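Local structure of succinylglutamate desuccinylase/aspartoacylase (Ruegeria sp. TM1040, 3NA6) at residues A[19-25]-A[37-43]; A[67-72]-A[225-229]; A[105-110]-A[121-127]. The protein probably hydrolyses the amide bond of an N-acyl amino acid such as N-succinylglutamate or N-acetylaspartate, in the manner of metal-dependent exopeptidases. One frame throughout, in Å; residues are numbered along the deposited sequence.

Contact 1 of 3, residues A[19-25]-A[37-43]; sequences HHGFLKL and VMIPITV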
loop_
_atom_site.group_PDB
_atom_site.type_symbol
_atom_site.label_atom_id
_atom_site.label_comp_id
_atom_site.label_asym_id
_atom_site.label_seq_id
_atom_site.Cartn_x
_atom_site.Cartn_y
_atom_site.Cartn_z
ATOM N N HIS A 19 -12.317 30.307 24.480
ATOM C CA HIS A 19 -11.675 30.467 23.180
ATOM C C HIS A 19 -11.461 29.111 22.549
ATOM O O HIS A 19 -10.902 28.240 23.196
ATOM C CB HIS A 19 -10.322 31.115 23.381
ATOM C CG HIS A 19 -10.410 32.535 23.832
ATOM N ND1 HIS A 19 -10.441 32.891 25.162
ATOM C CD2 HIS A 19 -10.537 33.680 23.124
ATOM C CE1 HIS A 19 -10.535 34.204 25.252
ATOM N NE2 HIS A 19 -10.592 34.705 24.027
ATOM N N HIS A 20 -11.867 28.958 21.292
ATOM C CA HIS A 20 -11.746 27.702 20.563
ATOM C C HIS A 20 -10.905 27.951 19.323
ATOM O O HIS A 20 -11.197 28.848 18.523
ATOM C CB HIS A 20 -13.115 27.187 20.101
ATOM C CG HIS A 20 -14.150 27.090 21.187
ATOM N ND1 HIS A 20 -14.051 26.205 22.245
ATOM C CD2 HIS A 20 -15.349 27.714 21.329
ATOM C CE1 HIS A 20 -15.126 26.317 23.005
ATOM N NE2 HIS A 20 -15.935 27.218 22.470
ATOM N N GLY A 21 -9.868 27.151 19.151
ATOM C CA GLY A 21 -9.007 27.295 18.001
ATOM C C GLY A 21 -8.100 26.112 17.817
ATOM O O GLY A 21 -8.522 24.976 18.041
ATOM N N PHE A 22 -6.865 26.391 17.379
ATOM C CA PHE A 22 -5.920 25.359 16.982
ATOM C C PHE A 22 -4.500 25.689 17.375
ATOM O O PHE A 22 -4.132 26.837 17.449
ATOM C CB PHE A 22 -5.958 25.131 15.465
ATOM C CG PHE A 22 -7.353 24.955 14.932
ATOM C CD1 PHE A 22 -7.977 23.711 14.976
ATOM C CD2 PHE A 22 -8.074 26.048 14.478
ATOM C CE1 PHE A 22 -9.285 23.563 14.554
ATOM C CE2 PHE A 22 -9.386 25.894 14.062
ATOM C CZ PHE A 22 -9.974 24.645 14.097
ATOM N N LEU A 23 -3.718 24.647 17.641
ATOM C CA LEU A 23 -2.280 24.749 17.619
ATOM C C LEU A 23 -1.830 24.435 16.181
ATOM O O LEU A 23 -1.962 23.302 15.694
ATOM C CB LEU A 23 -1.678 23.735 18.600
ATOM C CG LEU A 23 -2.162 23.873 20.054
ATOM C CD1 LEU A 23 -1.473 22.862 20.942
ATOM C CD2 LEU A 23 -1.947 25.268 20.582
ATOM N N LYS A 24 -1.353 25.444 15.487
ATOM C CA LYS A 24 -0.859 25.275 14.131
ATOM C C LYS A 24 0.589 24.817 14.117
ATOM O O LYS A 24 1.513 25.550 14.502
ATOM C CB LYS A 24 -1.008 26.584 13.369
ATOM C CG LYS A 24 -0.754 26.519 11.860
ATOM C CD LYS A 24 -1.258 27.853 11.195
ATOM C CE LYS A 24 -0.196 28.552 10.361
ATOM N NZ LYS A 24 1.201 28.696 10.904
ATOM N N LEU A 25 0.781 23.582 13.690
ATOM C CA LEU A 25 2.116 23.003 13.585
ATOM C C LEU A 25 2.429 22.921 12.111
ATOM O O LEU A 25 1.809 22.131 11.401
ATOM C CB LEU A 25 2.091 21.619 14.232
ATOM C CG LEU A 25 3.240 20.640 14.080
ATOM C CD1 LEU A 25 4.519 21.339 14.404
ATOM C CD2 LEU A 25 2.926 19.467 15.020
ATOM N N VAL A 37 -0.513 20.811 10.633
ATOM C CA VAL A 37 -1.394 20.005 11.466
ATOM C C VAL A 37 -2.087 21.007 12.370
ATOM O O VAL A 37 -1.425 21.730 13.065
ATOM C CB VAL A 37 -0.620 18.998 12.285
ATOM C CG1 VAL A 37 -1.583 18.196 13.202
ATOM C CG2 VAL A 37 0.133 18.050 11.366
HETATM N N MSE A 38 -3.409 21.057 12.313
HETATM C CA MSE A 38 -4.214 21.988 13.084
HETATM C C MSE A 38 -4.803 21.280 14.317
HETATM O O MSE A 38 -5.877 20.702 14.256
HETATM C CB MSE A 38 -5.332 22.557 12.190
HETATM C CG MSE A 38 -4.805 23.252 10.946
HETATM SE SE MSE A 38 -3.992 24.987 11.380
HETATM C CE MSE A 38 -5.633 26.047 11.278
ATOM N N ILE A 39 -4.094 21.331 15.445
ATOM C CA ILE A 39 -4.516 20.557 16.627
ATOM C C ILE A 39 -5.625 21.309 17.400
ATOM O O ILE A 39 -5.374 22.392 17.876
ATOM C CB ILE A 39 -3.334 20.321 17.576
ATOM C CG1 ILE A 39 -2.194 19.640 16.837
ATOM C CG2 ILE A 39 -3.769 19.467 18.784
ATOM C CD1 ILE A 39 -0.989 19.363 17.724
ATOM N N PRO A 40 -6.835 20.727 17.562
ATOM C CA PRO A 40 -7.882 21.509 18.235
ATOM C C PRO A 40 -7.534 21.789 19.671
ATOM O O PRO A 40 -6.949 20.945 20.343
ATOM C CB PRO A 40 -9.106 20.605 18.145
ATOM C CG PRO A 40 -8.865 19.863 16.864
ATOM C CD PRO A 40 -7.406 19.498 17.001
ATOM N N ILE A 41 -7.890 22.985 20.125
ATOM C CA ILE A 41 -7.644 23.390 21.490
ATOM C C ILE A 41 -8.735 24.360 21.925
ATOM O O ILE A 41 -9.203 25.168 21.133
ATOM C CB ILE A 41 -6.224 24.010 21.651
ATOM C CG1 ILE A 41 -5.913 24.330 23.135
ATOM C CG2 ILE A 41 -6.035 25.232 20.740
ATOM C CD1 ILE A 41 -4.421 24.570 23.372
ATOM N N THR A 42 -9.161 24.238 23.180
ATOM C CA THR A 42 -10.056 25.201 23.796
ATOM C C THR A 42 -9.404 25.687 25.087
ATOM O O THR A 42 -8.852 24.887 25.860
ATOM C CB THR A 42 -11.435 24.585 24.111
ATOM O OG1 THR A 42 -12.181 24.415 22.904
ATOM C CG2 THR A 42 -12.219 25.497 25.034
ATOM N N VAL A 43 -9.432 26.992 25.308
ATOM C CA VAL A 43 -9.001 27.571 26.593
ATOM C C VAL A 43 -10.190 28.254 27.201
ATOM O O VAL A 43 -10.892 29.033 26.513
ATOM C CB VAL A 43 -7.856 28.570 26.452
ATOM C CG1 VAL A 43 -7.492 29.167 27.837
ATOM C CG2 VAL A 43 -6.661 27.885 25.781
#
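T42 OG1 shows how one hydroxyl can tie a strand pair to a subunit interface: it lies 2.7 Å from H20 ND1, in the plane of the imidazole at its edge, and it is also hydrogen-bonded to T293 OG1 of a second subunit. With chi1 at -52°, H20 CG sits beside its own backbone N, and the ring runs alongside T42, ND1 foremost. The two strands form an antiparallel beta hairpin near one edge of the large mixed sheet, just inside the short strand 8-9. Hydrogen-bonded pairs H19-V43, G21-I41, L23-I39 and L25-V37 each contribute two backbone bonds; G21 N to I41 O is nearly straight (2.9 Å, 176°), while in I41 N to G21 O (3.0 Å) the donor stands above the carbonyl plane. On the face shared by H20 and T42, the selenomethionine M38 is bent at chi2 and chi3; its SE lies 3.6 Å from K24 CG, while CE comes within 4.0 Å of F22 CD2. K24 goes on to a cation-pi contact with F261 of a third subunit. The other face is mostly aliphatic: the L23 and I41 side chains cross at about a right angle, CD2 of L23 3.8 Å from CD1 of I41, and I41 also packs on I86 and V88 of strand 83-88.

Contact 2 of 3, residues A[67-72]-A[225-229]; sequences VALQEL and AKKGL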
loop_
_atom_site.group_PDB
_atom_site.type_symbol
_atom_site.label_atom_id
_atom_site.label_comp_id
_atom_site.label_asym_id
_atom_site.label_seq_id
_atom_site.Cartn_x
_atom_site.Cartn_y
_atom_site.Cartn_z
ATOM N N VAL A 67 -14.210 12.020 24.297
ATOM C CA VAL A 67 -15.638 12.319 24.472
ATOM C C VAL A 67 -15.836 13.292 25.639
ATOM O O VAL A 67 -16.539 14.305 25.511
ATOM C CB VAL A 67 -16.456 11.025 24.668
ATOM C CG1 VAL A 67 -17.901 11.353 25.085
ATOM C CG2 VAL A 67 -16.426 10.187 23.385
ATOM N N ALA A 68 -15.242 12.975 26.793
ATOM C CA ALA A 68 -15.393 13.811 27.991
ATOM C C ALA A 68 -14.867 15.228 27.779
ATOM O O ALA A 68 -15.479 16.218 28.243
ATOM C CB ALA A 68 -14.692 13.147 29.210
ATOM N N LEU A 69 -13.764 15.332 27.031
ATOM C CA LEU A 69 -13.100 16.627 26.801
ATOM C C LEU A 69 -13.806 17.438 25.737
ATOM O O LEU A 69 -13.907 18.677 25.878
ATOM C CB LEU A 69 -11.596 16.463 26.493
ATOM C CG LEU A 69 -10.781 15.900 27.676
ATOM C CD1 LEU A 69 -9.331 15.494 27.302
ATOM C CD2 LEU A 69 -10.745 16.960 28.808
ATOM N N GLN A 70 -14.335 16.783 24.698
ATOM C CA GLN A 70 -15.111 17.549 23.727
ATOM C C GLN A 70 -16.337 18.144 24.423
ATOM O O GLN A 70 -16.660 19.303 24.202
ATOM C CB GLN A 70 -15.566 16.733 22.516
ATOM C CG GLN A 70 -14.514 16.511 21.465
ATOM C CD GLN A 70 -14.242 17.786 20.626
ATOM O OE1 GLN A 70 -14.023 18.881 21.161
ATOM N NE2 GLN A 70 -14.234 17.632 19.335
ATOM N N GLU A 71 -17.002 17.363 25.273
ATOM C CA GLU A 71 -18.194 17.879 25.968
ATOM C C GLU A 71 -17.809 19.013 26.922
ATOM O O GLU A 71 -18.454 20.053 26.960
ATOM C CB GLU A 71 -18.898 16.781 26.733
ATOM C CG GLU A 71 -20.203 17.229 27.347
ATOM C CD GLU A 71 -20.806 16.187 28.235
ATOM O OE1 GLU A 71 -21.449 15.246 27.725
ATOM O OE2 GLU A 71 -20.647 16.315 29.452
ATOM N N LEU A 72 -16.730 18.821 27.663
ATOM C CA LEU A 72 -16.230 19.873 28.544
ATOM C C LEU A 72 -15.970 21.170 27.771
ATOM O O LEU A 72 -16.400 22.237 28.192
ATOM C CB LEU A 72 -14.947 19.432 29.279
ATOM C CG LEU A 72 -14.558 20.357 30.454
ATOM C CD1 LEU A 72 -15.491 20.144 31.661
ATOM C CD2 LEU A 72 -13.123 20.152 30.836
ATOM N N ALA A 225 -15.449 8.694 32.644
ATOM C CA ALA A 225 -14.532 9.765 32.257
ATOM C C ALA A 225 -15.066 11.144 32.630
ATOM O O ALA A 225 -14.314 11.975 33.123
ATOM C CB ALA A 225 -14.214 9.724 30.728
ATOM N N LYS A 226 -16.353 11.389 32.379
ATOM C CA LYS A 226 -16.955 12.680 32.673
ATOM C C LYS A 226 -17.012 12.991 34.187
ATOM O O LYS A 226 -16.733 14.144 34.608
ATOM C CB LYS A 226 -18.367 12.785 32.091
ATOM C CG LYS A 226 -18.411 12.804 30.568
ATOM C CD LYS A 226 -19.856 12.891 30.058
ATOM C CE LYS A 226 -19.957 12.564 28.573
ATOM N NZ LYS A 226 -21.355 12.558 28.149
ATOM N N LYS A 227 -17.404 11.992 34.974
ATOM C CA LYS A 227 -17.493 12.139 36.431
ATOM C C LYS A 227 -16.095 12.355 37.018
ATOM O O LYS A 227 -15.871 13.252 37.842
ATOM C CB LYS A 227 -18.149 10.903 37.044
ATOM C CG LYS A 227 -17.985 10.696 38.547
ATOM C CD LYS A 227 -18.353 9.223 38.943
ATOM C CE LYS A 227 -17.747 8.810 40.263
ATOM N NZ LYS A 227 -17.774 7.335 40.529
ATOM N N GLY A 228 -15.172 11.509 36.602
ATOM C CA GLY A 228 -13.787 11.592 37.058
ATOM C C GLY A 228 -13.196 12.963 36.739
ATOM O O GLY A 228 -12.570 13.562 37.597
ATOM N N LEU A 229 -13.445 13.471 35.532
ATOM C CA LEU A 229 -12.950 14.782 35.093
ATOM C C LEU A 229 -13.552 15.908 35.915
ATOM O O LEU A 229 -12.827 16.777 36.438
ATOM C CB LEU A 229 -13.282 15.018 33.635
ATOM C CG LEU A 229 -12.849 16.326 32.961
ATOM C CD1 LEU A 229 -11.328 16.534 33.190
ATOM C CD2 LEU A 229 -13.252 16.357 31.426
#
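K226 and A68 meet where helix 219-235 packs across helix 64-75, a helix pair on one side of the mixed sheet in the zinc-exopeptidase-like catalytic domain; the segment axes pass 9.3 Å apart at -60°. From K226 CB, 4.7 Å from A68 CB, the chain leaves beside the backbone N (chi1 -67°) and then stays extended, which carries it along the neighbouring helix toward E71. CG rests against A68 CB. CD lies 3.6 Å from E71 OE2, and CE, which also touches V67 CG1, approaches E71 OE1. NZ closes the salt bridge, 2.7 Å from E71 OE1, on the syn side but 34° out of the carboxylate plane. The extended E71 side chain meets the lysine at about a right angle. Both charges have further partners in a second subunit, R286 for E71 and E269 for K226, so the pair belongs to a wider ionic network across that interface.

Toward the sheet the chemistry turns apolar. A68 CB touches A225 CB at 3.8 Å, one alanine against another, letting the helices come close at this point. Beyond them L69, L72 and L229 all pack on L54 of strand 51-55. L229 carries its side of the join through a single methyl: CD2 lies 3.7 Å from L69 CD2 and 3.8 Å from L72 CD2.

Contact 3 of 3, residues A[105-110]-A[121-127]; sequences IDRGNL and TVTQKIA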
loop_
_atom_site.group_PDB
_atom_site.type_symbol
_atom_site.label_atom_id
_atom_site.label_comp_id
_atom_site.label_asym_id
_atom_site.label_seq_id
_atom_site.Cartn_x
_atom_site.Cartn_y
_atom_site.Cartn_z
ATOM N N ILE A 105 2.201 9.814 10.360
ATOM C CA ILE A 105 3.279 10.638 9.810
ATOM C C ILE A 105 4.655 10.049 10.142
ATOM O O ILE A 105 5.495 9.941 9.269
ATOM C CB ILE A 105 3.195 12.123 10.306
ATOM C CG1 ILE A 105 1.863 12.780 9.901
ATOM C CG2 ILE A 105 4.359 12.974 9.739
ATOM C CD1 ILE A 105 1.561 14.186 10.621
ATOM N N ASP A 106 4.874 9.627 11.394
ATOM C CA ASP A 106 6.192 9.196 11.863
ATOM C C ASP A 106 6.169 7.942 12.750
ATOM O O ASP A 106 7.178 7.552 13.329
ATOM C CB ASP A 106 6.845 10.366 12.606
ATOM C CG ASP A 106 5.902 11.004 13.659
ATOM O OD1 ASP A 106 5.081 10.266 14.264
ATOM O OD2 ASP A 106 5.974 12.234 13.859
ATOM N N ARG A 107 5.025 7.287 12.849
ATOM C CA ARG A 107 4.873 6.136 13.706
ATOM C C ARG A 107 5.148 6.510 15.170
ATOM O O ARG A 107 5.373 5.652 16.006
ATOM C CB ARG A 107 5.821 5.031 13.234
ATOM C CG ARG A 107 5.242 3.634 13.253
ATOM C CD ARG A 107 4.640 3.233 11.904
ATOM N NE ARG A 107 3.279 3.749 11.742
ATOM C CZ ARG A 107 2.594 3.750 10.600
ATOM N NH1 ARG A 107 3.125 3.264 9.481
ATOM N NH2 ARG A 107 1.367 4.255 10.576
ATOM N N GLY A 108 5.105 7.794 15.491
ATOM C CA GLY A 108 5.433 8.230 16.843
ATOM C C GLY A 108 4.398 7.819 17.882
ATOM O O GLY A 108 3.193 8.063 17.717
ATOM N N ASN A 109 4.890 7.202 18.947
ATOM C CA ASN A 109 4.118 7.022 20.166
ATOM C C ASN A 109 4.348 8.254 21.029
ATOM O O ASN A 109 5.434 8.442 21.618
ATOM C CB ASN A 109 4.556 5.760 20.919
ATOM C CG ASN A 109 3.720 5.510 22.172
ATOM O OD1 ASN A 109 2.950 6.378 22.601
ATOM N ND2 ASN A 109 3.853 4.319 22.754
ATOM N N LEU A 110 3.334 9.101 21.085
ATOM C CA LEU A 110 3.491 10.410 21.709
ATOM C C LEU A 110 3.818 10.213 23.181
ATOM O O LEU A 110 4.634 10.960 23.735
ATOM C CB LEU A 110 2.221 11.259 21.571
ATOM C CG LEU A 110 2.196 12.653 22.230
ATOM C CD1 LEU A 110 3.421 13.537 21.875
ATOM C CD2 LEU A 110 0.917 13.365 21.884
ATOM N N THR A 121 10.519 15.187 14.428
ATOM C CA THR A 121 9.303 14.725 13.767
ATOM C C THR A 121 8.086 15.483 14.303
ATOM O O THR A 121 8.182 16.167 15.304
ATOM C CB THR A 121 9.102 13.194 13.972
ATOM O OG1 THR A 121 8.854 12.898 15.363
ATOM C CG2 THR A 121 10.319 12.437 13.463
ATOM N N VAL A 122 6.958 15.399 13.601
ATOM C CA VAL A 122 5.718 16.025 14.072
ATOM C C VAL A 122 5.438 15.641 15.545
ATOM O O VAL A 122 5.176 16.503 16.387
ATOM C CB VAL A 122 4.528 15.709 13.148
ATOM C CG1 VAL A 122 3.245 16.120 13.808
ATOM C CG2 VAL A 122 4.715 16.476 11.788
ATOM N N THR A 123 5.517 14.353 15.853
ATOM C CA THR A 123 5.217 13.870 17.211
ATOM C C THR A 123 6.164 14.489 18.246
ATOM O O THR A 123 5.761 14.857 19.337
ATOM C CB THR A 123 5.245 12.323 17.247
ATOM O OG1 THR A 123 4.227 11.807 16.348
ATOM C CG2 THR A 123 4.960 11.786 18.670
ATOM N N GLN A 124 7.436 14.608 17.888
ATOM C CA GLN A 124 8.425 15.213 18.761
ATOM C C GLN A 124 8.183 16.701 18.975
ATOM O O GLN A 124 8.436 17.202 20.061
ATOM C CB GLN A 124 9.832 15.009 18.207
ATOM C CG GLN A 124 10.247 13.581 18.201
ATOM C CD GLN A 124 11.629 13.394 17.696
ATOM O OE1 GLN A 124 12.000 13.873 16.617
ATOM N NE2 GLN A 124 12.435 12.723 18.496
ATOM N N LYS A 125 7.757 17.396 17.924
ATOM C CA LYS A 125 7.401 18.834 17.987
ATOM C C LYS A 125 6.160 19.080 18.877
ATOM O O LYS A 125 6.143 20.021 19.674
ATOM C CB LYS A 125 7.177 19.402 16.581
ATOM C CG LYS A 125 8.488 19.506 15.728
ATOM C CD LYS A 125 8.146 19.733 14.269
ATOM C CE LYS A 125 9.192 20.470 13.500
ATOM N NZ LYS A 125 8.878 20.404 12.043
ATOM N N ILE A 126 5.165 18.193 18.800
ATOM C CA ILE A 126 4.038 18.209 19.738
ATOM C C ILE A 126 4.545 18.083 21.178
ATOM O O ILE A 126 4.209 18.904 22.046
ATOM C CB ILE A 126 2.973 17.124 19.417
ATOM C CG1 ILE A 126 2.342 17.383 18.047
ATOM C CG2 ILE A 126 1.877 17.101 20.447
ATOM C CD1 ILE A 126 1.376 16.243 17.539
ATOM N N ALA A 127 5.340 17.054 21.436
ATOM C CA ALA A 127 5.890 16.829 22.765
ATOM C C ALA A 127 6.680 18.036 23.265
ATOM O O ALA A 127 6.510 18.486 24.404
ATOM C CB ALA A 127 6.787 15.586 22.776
#
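At chi1 49° D106 places CG between its own backbone N and carbonyl carbon, turning the carboxylate to the start of helix 122-134; T123 holds OG1 beside its own backbone N to meet it. Two elements combine here, an Asx turn at D106 and a capping box formed by T121 and Q124, and they exemplify how a loop is fastened to the first turn of a helix. D106 OD1 is gripped twice. T123 OG1 donates to its syn lone pair at 2.7 Å, and G108 N reaches it from the anti side at 2.8 Å, 28° out of the carboxylate plane, closing the Asx turn. D106 OD2 accepts from T123 N at 2.9 Å in a nearly straight bond (168°). The carboxylate is thus held from both oxygens, which fixes its rotation, and its negative charge is probably stabilised by lying at the amino end of the helix. In the capping box T121 N donates to Q124 OE1 at 3.0 Å, in the carbonyl plane and on a lone pair, while the return bond from Q124 N to T121 OG1 is weak.

On the same loop N109 turns away from the helix and bonds through OD1 to H59 NE2; H59 may belong to an unoccupied metal site, as expected for this family, and N109 would then be a second-shell partner of that histidine. Apolar groups flank the polar centre. I105 CD1 rests on V122 CG2 at 4.1 Å, and the L110 side chain crosses that of I126 at about a right angle, CD2 against CG2. T123 CG2, the methyl beside the bonded hydroxyl, packs 3.6 Å from L110 CA.

How the contacts relate
Contacts 1 and 3 share a hydrophobic seam: L25 CD2 of the hairpin touches V122 CG1 at 3.6 Å, and I39 also packs on I126, so helix 122-134 lies against the part of the sheet that holds contact 1. Contact 2 touches neither: its nearest atoms are about 6 Å from contact 1 and about 12 Å from contact 3. Contacts 1 and 2 are largely buried, yet both reach the second subunit through polar groups; contact 3 is only partly buried. Their chemistry follows their place: strand pairing by backbone bonds in contact 1, helix packing edged by an ionic pair in contact 2, and a loop carboxylate bonded to the first turn of a helix in contact 3.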